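Local coordinates for nucleoside-diphosphate-sugar epimerase (Pseudomonas aeruginosa, PDB 2X4G), which is probably an NAD(P)-dependent epimerase or dehydratase of nucleotide sugars, of the extended short-chain dehydrogenase/reductase type, with its exact reaction uncertain, at residues Val118-Ala127 with Leu174-Gly182; Asp218-Ala229 with Leu315-Thr326. All blocks are in the same frame, centred on the assembly; numbering follows the deposited sequence.

How the contacts relate
Contact 1 joins two neighbouring parallel strands inside the central sheet, and contact 2 fastens the helix that lies on that sheet to the C-terminal part of the chain; together they illustrate the layering of an alpha/beta domain. Their centres are about 16 Å apart, yet they touch: L122 CD1 of contact 1 lies 3.6 Å from A229 CB of contact 2, and V177 CG1 lies 3.9 Å from A229 O. Within helix 219-232, L226 and A229 meet strand 121-124, while D218 just before it and E221, G225 and M228 along it meet residues 315-326. Along the chain the contacts follow in series, contact 1 being complete before contact 2 begins.

Contact 1 (Val118-Ala127 with Leu174-Gly182); sequences VPRILYVGSA and LPVVIGIPG
I121 N donates to P175 O at 2.9 Å, and V177 N in turn to I121 O. The bonds then alternate as parallel strands require: Y123 N to V177 O, G179 N to Y123 O and G125 N to G179 O. L122 shows how a side chain exploits this frame. Its CB lies 4.0 Å from V177 O; CG, anti to the backbone N (chi1 177°), runs on beside the same oxygen; and CD1 reaches the neighbouring strand, 3.3 Å from V177 O, 3.4 Å from G179 N and 3.6 Å from V177 CG1. The other methyl, CD2, meets L226 of helix 219-232. G179 has no side chain where CD1 sits. V177 turns its other branch, CG2, to one face of the R120 guanidinium, whose NE and NH2 bond to the carbonyls of L230 and G233. The face bearing I121, Y123, V176 and I178 packs on helices 98-116 and 154-171, and I178 CG2 meets the Y123 ring at its edge. Beyond strand 121-124, I180 CG2 lies 3.4 Å from A127 N, and one water links that nitrogen to P181 O. With helix 219-232 covering the face of L122 and V177, these adjacent parallel strands have helices on both faces, as is characteristic of the Rossmann-type domain of the NAD-dependent epimerase/dehydratase family.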
ATOM      1  N   VAL A 118      23.439  17.351  29.350  1.00 53.54           N
ATOM      2  CA  VAL A 118      23.704  18.148  28.134  1.00 51.52           C
ATOM      3  C   VAL A 118      22.973  19.481  28.258  1.00 51.01           C
ATOM      4  O   VAL A 118      21.779  19.489  28.556  1.00 50.76           O
ATOM      5  CB  VAL A 118      23.196  17.479  26.845  1.00 50.15           C
ATOM      6  CG1 VAL A 118      23.570  18.338  25.649  1.00 49.59           C
ATOM      7  CG2 VAL A 118      23.747  16.068  26.682  1.00 49.63           C
ATOM      8  N   PRO A 119      23.679  20.607  28.014  1.00 50.31           N
ATOM      9  CA  PRO A 119      23.074  21.915  28.264  1.00 50.18           C
ATOM     10  C   PRO A 119      22.154  22.412  27.169  1.00 49.05           C
ATOM     11  O   PRO A 119      21.370  23.311  27.421  1.00 49.73           O
ATOM     12  CB  PRO A 119      24.281  22.862  28.380  1.00 50.33           C
ATOM     13  CG  PRO A 119      25.464  22.118  27.860  1.00 50.02           C
ATOM     14  CD  PRO A 119      25.033  20.736  27.444  1.00 50.12           C
ATOM     15  N   ARG A 120      22.228  21.812  25.986  1.00 47.63           N
ATOM     16  CA  ARG A 120      21.704  22.407  24.763  1.00 46.38           C
ATOM     17  C   ARG A 120      21.334  21.277  23.785  1.00 44.76           C
ATOM     18  O   ARG A 120      22.206  20.529  23.354  1.00 44.31           O
ATOM     19  CB  ARG A 120      22.839  23.270  24.219  1.00 46.76           C
ATOM     20  CG  ARG A 120      22.477  24.497  23.453  1.00 48.15           C
ATOM     21  CD  ARG A 120      21.789  25.610  24.243  1.00 49.70           C
ATOM     22  NE  ARG A 120      21.062  26.413  23.265  1.00 50.84           N
ATOM     23  CZ  ARG A 120      20.097  27.279  23.524  1.00 52.86           C
ATOM     24  NH1 ARG A 120      19.726  27.535  24.775  1.00 54.23           N
ATOM     25  NH2 ARG A 120      19.522  27.914  22.505  1.00 53.28           N
ATOM     26  N   ILE A 121      20.047  21.109  23.483  1.00 43.77           N
ATOM     27  CA  ILE A 121      19.571  19.994  22.645  1.00 43.04           C
ATOM     28  C   ILE A 121      18.661  20.520  21.534  1.00 42.35           C
ATOM     29  O   ILE A 121      17.691  21.220  21.801  1.00 43.16           O
ATOM     30  CB  ILE A 121      18.744  18.949  23.478  1.00 43.98           C
ATOM     31  CG1 ILE A 121      19.564  18.339  24.618  1.00 44.79           C
ATOM     32  CG2 ILE A 121      18.240  17.820  22.614  1.00 43.02           C
ATOM     33  CD1 ILE A 121      18.760  18.143  25.916  1.00 45.63           C
ATOM     34  N   LEU A 122      18.968  20.195  20.285  1.00 41.34           N
ATOM     35  CA  LEU A 122      18.100  20.561  19.159  1.00 40.51           C
ATOM     36  C   LEU A 122      17.572  19.286  18.542  1.00 40.13           C
ATOM     37  O   LEU A 122      18.348  18.386  18.192  1.00 39.29           O
ATOM     38  CB  LEU A 122      18.835  21.382  18.088  1.00 39.77           C
ATOM     39  CG  LEU A 122      18.011  21.740  16.844  1.00 38.90           C
ATOM     40  CD1 LEU A 122      17.101  22.921  17.107  1.00 39.73           C
ATOM     41  CD2 LEU A 122      18.907  22.051  15.690  1.00 39.33           C
ATOM     42  N   TYR A 123      16.251  19.227  18.412  1.00 40.10           N
ATOM     43  CA  TYR A 123      15.576  18.087  17.851  1.00 40.07           C
ATOM     44  C   TYR A 123      15.091  18.502  16.478  1.00 39.69           C
ATOM     45  O   TYR A 123      14.526  19.581  16.314  1.00 39.95           O
ATOM     46  CB  TYR A 123      14.401  17.667  18.739  1.00 41.11           C
ATOM     47  CG  TYR A 123      13.474  16.762  18.007  1.00 42.13           C
ATOM     48  CD1 TYR A 123      12.350  17.263  17.382  1.00 43.42           C
ATOM     49  CD2 TYR A 123      13.763  15.416  17.863  1.00 42.92           C
ATOM     50  CE1 TYR A 123      11.505  16.442  16.657  1.00 44.40           C
ATOM     51  CE2 TYR A 123      12.933  14.586  17.135  1.00 44.15           C
ATOM     52  CZ  TYR A 123      11.804  15.110  16.537  1.00 44.98           C
ATOM     53  OH  TYR A 123      10.970  14.310  15.809  1.00 46.96           O
ATOM     54  N   VAL A 124      15.319  17.660  15.478  1.00 39.48           N
ATOM     55  CA  VAL A 124      14.941  18.013  14.112  1.00 38.91           C
ATOM     56  C   VAL A 124      13.527  17.542  13.845  1.00 39.08           C
ATOM     57  O   VAL A 124      13.275  16.337  13.740  1.00 38.45           O
ATOM     58  CB  VAL A 124      15.895  17.422  13.074  1.00 38.21           C
ATOM     59  CG1 VAL A 124      15.531  17.939  11.702  1.00 38.02           C
ATOM     60  CG2 VAL A 124      17.311  17.819  13.408  1.00 38.55           C
ATOM     61  N   GLY A 125      12.616  18.505  13.740  1.00 39.23           N
ATOM     62  CA  GLY A 125      11.210  18.214  13.471  1.00 40.20           C
ATOM     63  C   GLY A 125      10.747  18.343  12.018  1.00 39.88           C
ATOM     64  O   GLY A 125      11.552  18.450  11.087  1.00 39.59           O
ATOM     65  N   SER A 126       9.430  18.345  11.845  1.00 40.43           N
ATOM     66  CA  SER A 126       8.805  18.402  10.547  1.00 40.70           C
ATOM     67  C   SER A 126       7.668  19.388  10.539  1.00 42.21           C
ATOM     68  O   SER A 126       7.008  19.608  11.554  1.00 43.07           O
ATOM     69  CB  SER A 126       8.231  17.058  10.196  1.00 40.87           C
ATOM     70  OG  SER A 126       7.282  17.204   9.167  1.00 41.20           O
ATOM     71  N   ALA A 127       7.417  19.948   9.364  1.00 43.07           N
ATOM     72  CA  ALA A 127       6.405  20.968   9.189  1.00 44.29           C
ATOM     73  C   ALA A 127       5.029  20.331   9.150  1.00 46.16           C
ATOM     74  O   ALA A 127       4.014  21.038   9.176  1.00 47.27           O
ATOM     75  CB  ALA A 127       6.662  21.743   7.910  1.00 43.62           C
ATOM     76  N   LEU A 174      13.987  20.398  30.288  1.00 56.53           N
ATOM     77  CA  LEU A 174      15.078  19.911  29.451  1.00 54.79           C
ATOM     78  C   LEU A 174      15.389  21.023  28.433  1.00 52.94           C
ATOM     79  O   LEU A 174      14.481  21.711  28.004  1.00 53.39           O
ATOM     80  CB  LEU A 174      14.684  18.581  28.782  1.00 54.24           C
ATOM     81  CG  LEU A 174      15.823  17.580  28.537  1.00 53.90           C
ATOM     82  CD1 LEU A 174      16.586  17.248  29.836  1.00 54.58           C
ATOM     83  CD2 LEU A 174      15.310  16.307  27.873  1.00 53.71           C
ATOM     84  N   PRO A 175      16.666  21.226  28.066  1.00 50.95           N
ATOM     85  CA  PRO A 175      16.971  22.347  27.178  1.00 49.68           C
ATOM     86  C   PRO A 175      16.788  22.034  25.692  1.00 47.96           C
ATOM     87  O   PRO A 175      17.751  22.034  24.936  1.00 46.66           O
ATOM     88  CB  PRO A 175      18.436  22.666  27.505  1.00 49.64           C
ATOM     89  CG  PRO A 175      19.009  21.405  27.996  1.00 50.06           C
ATOM     90  CD  PRO A 175      17.888  20.573  28.570  1.00 51.03           C
ATOM     91  N   VAL A 176      15.545  21.799  25.275  1.00 47.55           N
ATOM     92  CA  VAL A 176      15.269  21.331  23.914  1.00 45.80           C
ATOM     93  C   VAL A 176      14.826  22.481  23.057  1.00 45.25           C
ATOM     94  O   VAL A 176      13.916  23.205  23.432  1.00 45.62           O
ATOM     95  CB  VAL A 176      14.160  20.263  23.862  1.00 45.94           C
ATOM     96  CG1 VAL A 176      13.635  20.124  22.443  1.00 44.25           C
ATOM     97  CG2 VAL A 176      14.665  18.944  24.370  1.00 44.85           C
ATOM     98  N   VAL A 177      15.482  22.636  21.908  1.00 44.07           N
ATOM     99  CA  VAL A 177      15.059  23.567  20.881  1.00 43.60           C
ATOM    100  C   VAL A 177      14.590  22.721  19.694  1.00 43.26           C
ATOM    101  O   VAL A 177      15.132  21.641  19.454  1.00 43.17           O
ATOM    102  CB  VAL A 177      16.217  24.503  20.466  1.00 43.38           C
ATOM    103  CG1 VAL A 177      15.791  25.428  19.311  1.00 42.57           C
ATOM    104  CG2 VAL A 177      16.731  25.327  21.684  1.00 43.26           C
ATOM    105  N   ILE A 178      13.587  23.192  18.954  1.00 43.16           N
ATOM    106  CA  ILE A 178      13.106  22.454  17.786  1.00 42.31           C
ATOM    107  C   ILE A 178      13.368  23.203  16.475  1.00 41.32           C
ATOM    108  O   ILE A 178      12.904  24.330  16.288  1.00 41.11           O
ATOM    109  CB  ILE A 178      11.623  22.161  17.903  1.00 43.08           C
ATOM    110  CG1 ILE A 178      11.343  21.442  19.214  1.00 44.70           C
ATOM    111  CG2 ILE A 178      11.156  21.308  16.740  1.00 42.42           C
ATOM    112  CD1 ILE A 178       9.874  21.351  19.508  1.00 47.02           C
ATOM    113  N   GLY A 179      14.115  22.549  15.579  1.00 40.13           N
ATOM    114  CA  GLY A 179      14.444  23.077  14.255  1.00 39.11           C
ATOM    115  C   GLY A 179      13.725  22.274  13.195  1.00 38.71           C
ATOM    116  O   GLY A 179      13.814  21.057  13.172  1.00 39.14           O
ATOM    117  N   ILE A 180      12.997  22.971  12.329  1.00 38.88           N
ATOM    118  CA  ILE A 180      12.056  22.378  11.395  1.00 38.37           C
ATOM    119  C   ILE A 180      12.426  22.860  10.016  1.00 38.46           C
ATOM    120  O   ILE A 180      12.000  23.932   9.617  1.00 39.23           O
ATOM    121  CB  ILE A 180      10.604  22.846  11.669  1.00 38.73           C
ATOM    122  CG1 ILE A 180      10.178  22.552  13.108  1.00 38.96           C
ATOM    123  CG2 ILE A 180       9.621  22.182  10.695  1.00 38.12           C
ATOM    124  CD1 ILE A 180       8.765  23.063  13.421  1.00 39.27           C
ATOM    125  N   PRO A 181      13.232  22.086   9.278  1.00 38.23           N
ATOM    126  CA  PRO A 181      13.551  22.511   7.925  1.00 37.93           C
ATOM    127  C   PRO A 181      12.437  22.174   6.945  1.00 38.11           C
ATOM    128  O   PRO A 181      11.634  21.293   7.215  1.00 38.94           O
ATOM    129  CB  PRO A 181      14.789  21.691   7.610  1.00 37.46           C
ATOM    130  CG  PRO A 181      14.597  20.450   8.343  1.00 37.19           C
ATOM    131  CD  PRO A 181      13.926  20.838   9.624  1.00 37.86           C
ATOM    132  N   GLY A 182      12.392  22.876   5.822  1.00 38.12           N
ATOM    133  CA  GLY A 182      11.558  22.477   4.703  1.00 38.52           C
ATOM    134  C   GLY A 182      12.126  21.226   4.052  1.00 38.57           C
ATOM    135  O   GLY A 182      13.058  20.609   4.580  1.00 38.77           O
TER
HETATM  136  O   HOH W   1       9.414  19.656   6.977  1.00 22.74           O

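Contact 2 (Asp218-Ala229 with Leu315-Thr326); sequences DAAEAGRGLLMA and LGFFSTTALDDT
E221 reaches across to S319, T320 and T321, which hold one oxygen of its carboxylate. OE2 accepts from S319 OG at 2.6 Å, nearly along its C-O axis, from T320 N through the syn lone pair, and from T321 N, which comes from above the carboxylate plane. CG stands anti to the carbonyl carbon (chi1 -44°) and the chain then bends at chi2, bringing the group from the first turn of its helix to the loop. D218, the N-cap of helix 219-232, divides its carboxylate: OD2 caps E221 N through the anti lone pair, whereas OD1 receives T326 OG1 at 2.5 Å and also pairs with R329. The helix start is in this way tied to the start of helix 323-336, joining the Rossmann-type domain to the C-terminal region. Farther along, the packing is equally close but apolar. The buried F317 ring lies obliquely to G225, CD2 being 3.6 Å from G225 CA, and L315 CD1 lies against A229 CA at 3.9 Å. M228 makes a Met-aromatic contact, its CE in the ring plane at the edge, 3.8 Å from F317 CD2. The solvent side is looser: T320 and G316 are exposed there, G316 beside the sulfur of the partly exposed M228.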
ATOM      1  N   ASP A 218      18.125  24.265   0.710  1.00 34.65           N
ATOM      2  CA  ASP A 218      19.416  23.759   0.309  1.00 34.83           C
ATOM      3  C   ASP A 218      20.026  23.003   1.515  1.00 34.44           C
ATOM      4  O   ASP A 218      19.929  23.445   2.656  1.00 34.59           O
ATOM      5  CB  ASP A 218      20.251  24.954  -0.175  1.00 35.40           C
ATOM      6  CG  ASP A 218      21.703  24.610  -0.502  1.00 36.97           C
ATOM      7  OD1 ASP A 218      21.984  24.371  -1.693  1.00 40.37           O
ATOM      8  OD2 ASP A 218      22.574  24.636   0.410  1.00 37.17           O
ATOM      9  N   ALA A 219      20.613  21.845   1.262  1.00 33.84           N
ATOM     10  CA  ALA A 219      21.090  21.009   2.332  1.00 33.83           C
ATOM     11  C   ALA A 219      22.181  21.714   3.135  1.00 34.04           C
ATOM     12  O   ALA A 219      22.143  21.716   4.370  1.00 33.81           O
ATOM     13  CB  ALA A 219      21.601  19.695   1.788  1.00 33.08           C
ATOM     14  N   ALA A 220      23.152  22.293   2.434  1.00 34.51           N
ATOM     15  CA  ALA A 220      24.295  22.927   3.099  1.00 35.00           C
ATOM     16  C   ALA A 220      23.793  23.978   4.070  1.00 35.27           C
ATOM     17  O   ALA A 220      24.253  24.040   5.195  1.00 36.24           O
ATOM     18  CB  ALA A 220      25.283  23.549   2.076  1.00 34.79           C
ATOM     19  N   GLU A 221      22.823  24.772   3.643  1.00 35.63           N
ATOM     20  CA  GLU A 221      22.273  25.821   4.486  1.00 36.52           C
ATOM     21  C   GLU A 221      21.497  25.247   5.653  1.00 35.70           C
ATOM     22  O   GLU A 221      21.684  25.704   6.785  1.00 36.59           O
ATOM     23  CB  GLU A 221      21.365  26.794   3.705  1.00 37.04           C
ATOM     24  CG  GLU A 221      21.931  27.215   2.382  1.00 40.72           C
ATOM     25  CD  GLU A 221      21.840  28.694   2.113  1.00 44.64           C
ATOM     26  OE1 GLU A 221      22.714  29.425   2.615  1.00 49.24           O
ATOM     27  OE2 GLU A 221      20.938  29.114   1.358  1.00 47.77           O
ATOM     28  N   ALA A 222      20.623  24.274   5.390  1.00 34.94           N
ATOM     29  CA  ALA A 222      19.768  23.716   6.453  1.00 34.65           C
ATOM     30  C   ALA A 222      20.636  23.238   7.625  1.00 34.43           C
ATOM     31  O   ALA A 222      20.303  23.447   8.777  1.00 33.80           O
ATOM     32  CB  ALA A 222      18.883  22.609   5.919  1.00 33.92           C
ATOM     33  N   GLY A 223      21.780  22.647   7.311  1.00 34.70           N
ATOM     34  CA  GLY A 223      22.782  22.307   8.324  1.00 35.31           C
ATOM     35  C   GLY A 223      23.288  23.487   9.139  1.00 35.90           C
ATOM     36  O   GLY A 223      23.500  23.371  10.336  1.00 36.04           O
ATOM     37  N   ARG A 224      23.502  24.620   8.492  1.00 36.51           N
ATOM     38  CA  ARG A 224      23.946  25.794   9.203  1.00 37.92           C
ATOM     39  C   ARG A 224      22.813  26.351  10.063  1.00 38.16           C
ATOM     40  O   ARG A 224      23.028  26.777  11.205  1.00 39.09           O
ATOM     41  CB  ARG A 224      24.489  26.825   8.220  1.00 38.74           C
ATOM     42  CG  ARG A 224      25.775  26.311   7.509  1.00 41.37           C
ATOM     43  CD  ARG A 224      26.566  27.382   6.774  1.00 42.12           C
ATOM     44  NE  ARG A 224      25.962  27.636   5.477  1.00 44.67           N
ATOM     45  CZ  ARG A 224      26.360  27.101   4.320  1.00 48.42           C
ATOM     46  NH1 ARG A 224      27.398  26.258   4.243  1.00 47.68           N
ATOM     47  NH2 ARG A 224      25.702  27.422   3.209  1.00 50.34           N
ATOM     48  N   GLY A 225      21.599  26.309   9.530  1.00 37.49           N
ATOM     49  CA  GLY A 225      20.430  26.687  10.290  1.00 37.40           C
ATOM     50  C   GLY A 225      20.251  25.855  11.536  1.00 37.11           C
ATOM     51  O   GLY A 225      19.858  26.368  12.567  1.00 38.39           O
ATOM     52  N   LEU A 226      20.528  24.565  11.450  1.00 36.42           N
ATOM     53  CA  LEU A 226      20.433  23.705  12.621  1.00 36.13           C
ATOM     54  C   LEU A 226      21.437  24.147  13.680  1.00 36.35           C
ATOM     55  O   LEU A 226      21.058  24.360  14.838  1.00 36.03           O
ATOM     56  CB  LEU A 226      20.645  22.225  12.258  1.00 35.78           C
ATOM     57  CG  LEU A 226      19.601  21.549  11.372  1.00 34.28           C
ATOM     58  CD1 LEU A 226      19.985  20.109  11.145  1.00 34.97           C
ATOM     59  CD2 LEU A 226      18.259  21.629  12.005  1.00 33.81           C
ATOM     60  N   LEU A 227      22.703  24.296  13.285  1.00 36.58           N
ATOM     61  CA  LEU A 227      23.731  24.773  14.220  1.00 37.38           C
ATOM     62  C   LEU A 227      23.273  26.079  14.870  1.00 38.64           C
ATOM     63  O   LEU A 227      23.455  26.280  16.076  1.00 39.94           O
ATOM     64  CB  LEU A 227      25.075  24.989  13.515  1.00 37.19           C
ATOM     65  CG  LEU A 227      26.225  25.607  14.342  1.00 36.93           C
ATOM     66  CD1 LEU A 227      26.601  24.670  15.441  1.00 35.36           C
ATOM     67  CD2 LEU A 227      27.444  25.912  13.475  1.00 34.62           C
ATOM     68  N   MET A 228      22.670  26.957  14.074  1.00 38.72           N
ATOM     69  CA  MET A 228      22.275  28.255  14.566  1.00 40.06           C
ATOM     70  C   MET A 228      21.121  28.174  15.555  1.00 40.20           C
ATOM     71  O   MET A 228      21.074  28.934  16.508  1.00 41.12           O
ATOM     72  CB  MET A 228      21.898  29.179  13.405  1.00 40.82           C
ATOM     73  CG  MET A 228      23.076  29.757  12.641  1.00 43.30           C
ATOM     74  SD  MET A 228      22.514  31.014  11.481  1.00 50.06           S
ATOM     75  CE  MET A 228      23.349  30.450  10.000  1.00 48.10           C
ATOM     76  N   ALA A 229      20.167  27.286  15.314  1.00 39.82           N
ATOM     77  CA  ALA A 229      19.079  27.075  16.269  1.00 40.12           C
ATOM     78  C   ALA A 229      19.664  26.563  17.558  1.00 40.07           C
ATOM     79  O   ALA A 229      19.266  27.010  18.617  1.00 40.54           O
ATOM     80  CB  ALA A 229      18.065  26.072  15.736  1.00 39.84           C
ATOM     81  N   LEU A 315      17.609  34.039  14.875  1.00 48.80           N
ATOM     82  CA  LEU A 315      18.836  33.247  14.660  1.00 47.76           C
ATOM     83  C   LEU A 315      19.866  33.929  13.775  1.00 47.46           C
ATOM     84  O   LEU A 315      21.030  33.561  13.800  1.00 47.59           O
ATOM     85  CB  LEU A 315      18.516  31.855  14.099  1.00 46.22           C
ATOM     86  CG  LEU A 315      17.408  31.117  14.853  1.00 45.83           C
ATOM     87  CD1 LEU A 315      17.090  29.778  14.216  1.00 44.23           C
ATOM     88  CD2 LEU A 315      17.797  30.962  16.319  1.00 45.21           C
ATOM     89  N   GLY A 316      19.447  34.935  13.022  1.00 47.39           N
ATOM     90  CA  GLY A 316      20.270  35.484  11.964  1.00 47.13           C
ATOM     91  C   GLY A 316      20.244  34.601  10.723  1.00 46.18           C
ATOM     92  O   GLY A 316      21.016  34.814   9.786  1.00 46.28           O
ATOM     93  N   PHE A 317      19.344  33.619  10.682  1.00 45.29           N
ATOM     94  CA  PHE A 317      19.364  32.670   9.580  1.00 43.91           C
ATOM     95  C   PHE A 317      18.438  32.994   8.424  1.00 43.62           C
ATOM     96  O   PHE A 317      17.271  33.309   8.604  1.00 43.82           O
ATOM     97  CB  PHE A 317      19.033  31.261  10.030  1.00 43.04           C
ATOM     98  CG  PHE A 317      18.891  30.317   8.885  1.00 42.29           C
ATOM     99  CD1 PHE A 317      17.653  30.096   8.305  1.00 41.17           C
ATOM    100  CD2 PHE A 317      20.009  29.713   8.333  1.00 41.72           C
ATOM    101  CE1 PHE A 317      17.527  29.254   7.226  1.00 41.19           C
ATOM    102  CE2 PHE A 317      19.888  28.871   7.249  1.00 41.48           C
ATOM    103  CZ  PHE A 317      18.645  28.650   6.686  1.00 41.70           C
ATOM    104  N   PHE A 318      18.967  32.844   7.220  1.00 43.09           N
ATOM    105  CA  PHE A 318      18.139  32.852   6.031  1.00 42.59           C
ATOM    106  C   PHE A 318      18.963  32.372   4.837  1.00 41.89           C
ATOM    107  O   PHE A 318      20.178  32.485   4.840  1.00 42.22           O
ATOM    108  CB  PHE A 318      17.546  34.259   5.782  1.00 43.47           C
ATOM    109  CG  PHE A 318      18.573  35.332   5.559  1.00 42.05           C
ATOM    110  CD1 PHE A 318      19.076  35.574   4.293  1.00 40.93           C
ATOM    111  CD2 PHE A 318      19.017  36.111   6.600  1.00 42.57           C
ATOM    112  CE1 PHE A 318      20.002  36.551   4.077  1.00 40.46           C
ATOM    113  CE2 PHE A 318      19.953  37.108   6.383  1.00 42.17           C
ATOM    114  CZ  PHE A 318      20.445  37.319   5.121  1.00 41.08           C
ATOM    115  N   SER A 319      18.283  31.885   3.809  1.00 41.62           N
ATOM    116  CA  SER A 319      18.931  31.327   2.632  1.00 41.35           C
ATOM    117  C   SER A 319      19.441  32.422   1.729  1.00 41.59           C
ATOM    118  O   SER A 319      18.819  33.480   1.613  1.00 41.78           O
ATOM    119  CB  SER A 319      17.944  30.461   1.849  1.00 41.41           C
ATOM    120  OG  SER A 319      18.562  29.813   0.744  1.00 43.62           O
ATOM    121  N   THR A 320      20.594  32.157   1.114  1.00 40.97           N
ATOM    122  CA  THR A 320      21.182  33.047   0.118  1.00 41.06           C
ATOM    123  C   THR A 320      21.480  32.333  -1.208  1.00 40.50           C
ATOM    124  O   THR A 320      21.884  32.971  -2.165  1.00 41.29           O
ATOM    125  CB  THR A 320      22.465  33.769   0.681  1.00 41.30           C
ATOM    126  OG1 THR A 320      23.347  32.840   1.306  1.00 40.50           O
ATOM    127  CG2 THR A 320      22.089  34.770   1.725  1.00 41.99           C
ATOM    128  N   THR A 321      21.228  31.026  -1.271  1.00 39.53           N
ATOM    129  CA  THR A 321      21.601  30.180  -2.416  1.00 39.15           C
ATOM    130  C   THR A 321      20.484  30.139  -3.461  1.00 39.30           C
ATOM    131  O   THR A 321      19.339  29.924  -3.131  1.00 39.07           O
ATOM    132  CB  THR A 321      21.946  28.722  -1.945  1.00 38.37           C
ATOM    133  OG1 THR A 321      22.888  28.784  -0.868  1.00 39.15           O
ATOM    134  CG2 THR A 321      22.545  27.881  -3.047  1.00 36.05           C
ATOM    135  N   ALA A 322      20.827  30.366  -4.726  1.00 40.26           N
ATOM    136  CA  ALA A 322      19.868  30.208  -5.819  1.00 40.52           C
ATOM    137  C   ALA A 322      19.421  28.764  -5.841  1.00 40.00           C
ATOM    138  O   ALA A 322      20.238  27.873  -5.621  1.00 39.43           O
ATOM    139  CB  ALA A 322      20.496  30.570  -7.142  1.00 40.39           C
ATOM    140  N   LEU A 323      18.130  28.548  -6.094  1.00 40.64           N
ATOM    141  CA  LEU A 323      17.554  27.201  -6.209  1.00 40.84           C
ATOM    142  C   LEU A 323      18.194  26.347  -7.272  1.00 41.75           C
ATOM    143  O   LEU A 323      18.250  25.157  -7.119  1.00 41.36           O
ATOM    144  CB  LEU A 323      16.065  27.273  -6.549  1.00 41.11           C
ATOM    145  CG  LEU A 323      15.321  25.933  -6.597  1.00 39.64           C
ATOM    146  CD1 LEU A 323      15.530  25.143  -5.290  1.00 36.10           C
ATOM    147  CD2 LEU A 323      13.850  26.201  -6.856  1.00 38.09           C
ATOM    148  N   ASP A 324      18.626  26.957  -8.371  1.00 43.88           N
ATOM    149  CA  ASP A 324      19.225  26.214  -9.474  1.00 45.09           C
ATOM    150  C   ASP A 324      20.559  25.651  -9.036  1.00 44.86           C
ATOM    151  O   ASP A 324      20.928  24.538  -9.439  1.00 45.44           O
ATOM    152  CB  ASP A 324      19.466  27.116 -10.690  1.00 46.66           C
ATOM    153  CG  ASP A 324      18.241  27.286 -11.565  1.00 49.78           C
ATOM    154  OD1 ASP A 324      18.391  27.977 -12.609  1.00 53.51           O
ATOM    155  OD2 ASP A 324      17.153  26.741 -11.237  1.00 51.88           O
ATOM    156  N   ASP A 325      21.299  26.431  -8.250  1.00 44.43           N
ATOM    157  CA  ASP A 325      22.614  26.006  -7.780  1.00 44.18           C
ATOM    158  C   ASP A 325      22.458  24.779  -6.879  1.00 42.56           C
ATOM    159  O   ASP A 325      23.283  23.877  -6.911  1.00 42.12           O
ATOM    160  CB  ASP A 325      23.337  27.141  -7.042  1.00 44.69           C
ATOM    161  CG  ASP A 325      23.579  28.356  -7.931  1.00 47.84           C
ATOM    162  OD1 ASP A 325      24.551  28.366  -8.702  1.00 51.16           O
ATOM    163  OD2 ASP A 325      22.785  29.317  -7.873  1.00 52.54           O
ATOM    164  N   THR A 326      21.379  24.744  -6.101  1.00 41.39           N
ATOM    165  CA  THR A 326      21.099  23.615  -5.218  1.00 40.29           C
ATOM    166  C   THR A 326      20.718  22.411  -6.040  1.00 40.33           C
ATOM    167  O   THR A 326      21.306  21.350  -5.890  1.00 40.23           O
ATOM    168  CB  THR A 326      19.947  23.917  -4.293  1.00 39.60           C
ATOM    169  OG1 THR A 326      20.309  25.007  -3.453  1.00 40.20           O
ATOM    170  CG2 THR A 326      19.604  22.725  -3.467  1.00 37.57           C
TER
HETATM  171  O   HOH W   2      17.592  27.162   0.125  1.00 21.25           O
HETATM  172  O   HOH W   3      24.735  26.105  -0.231  1.00 30.93           O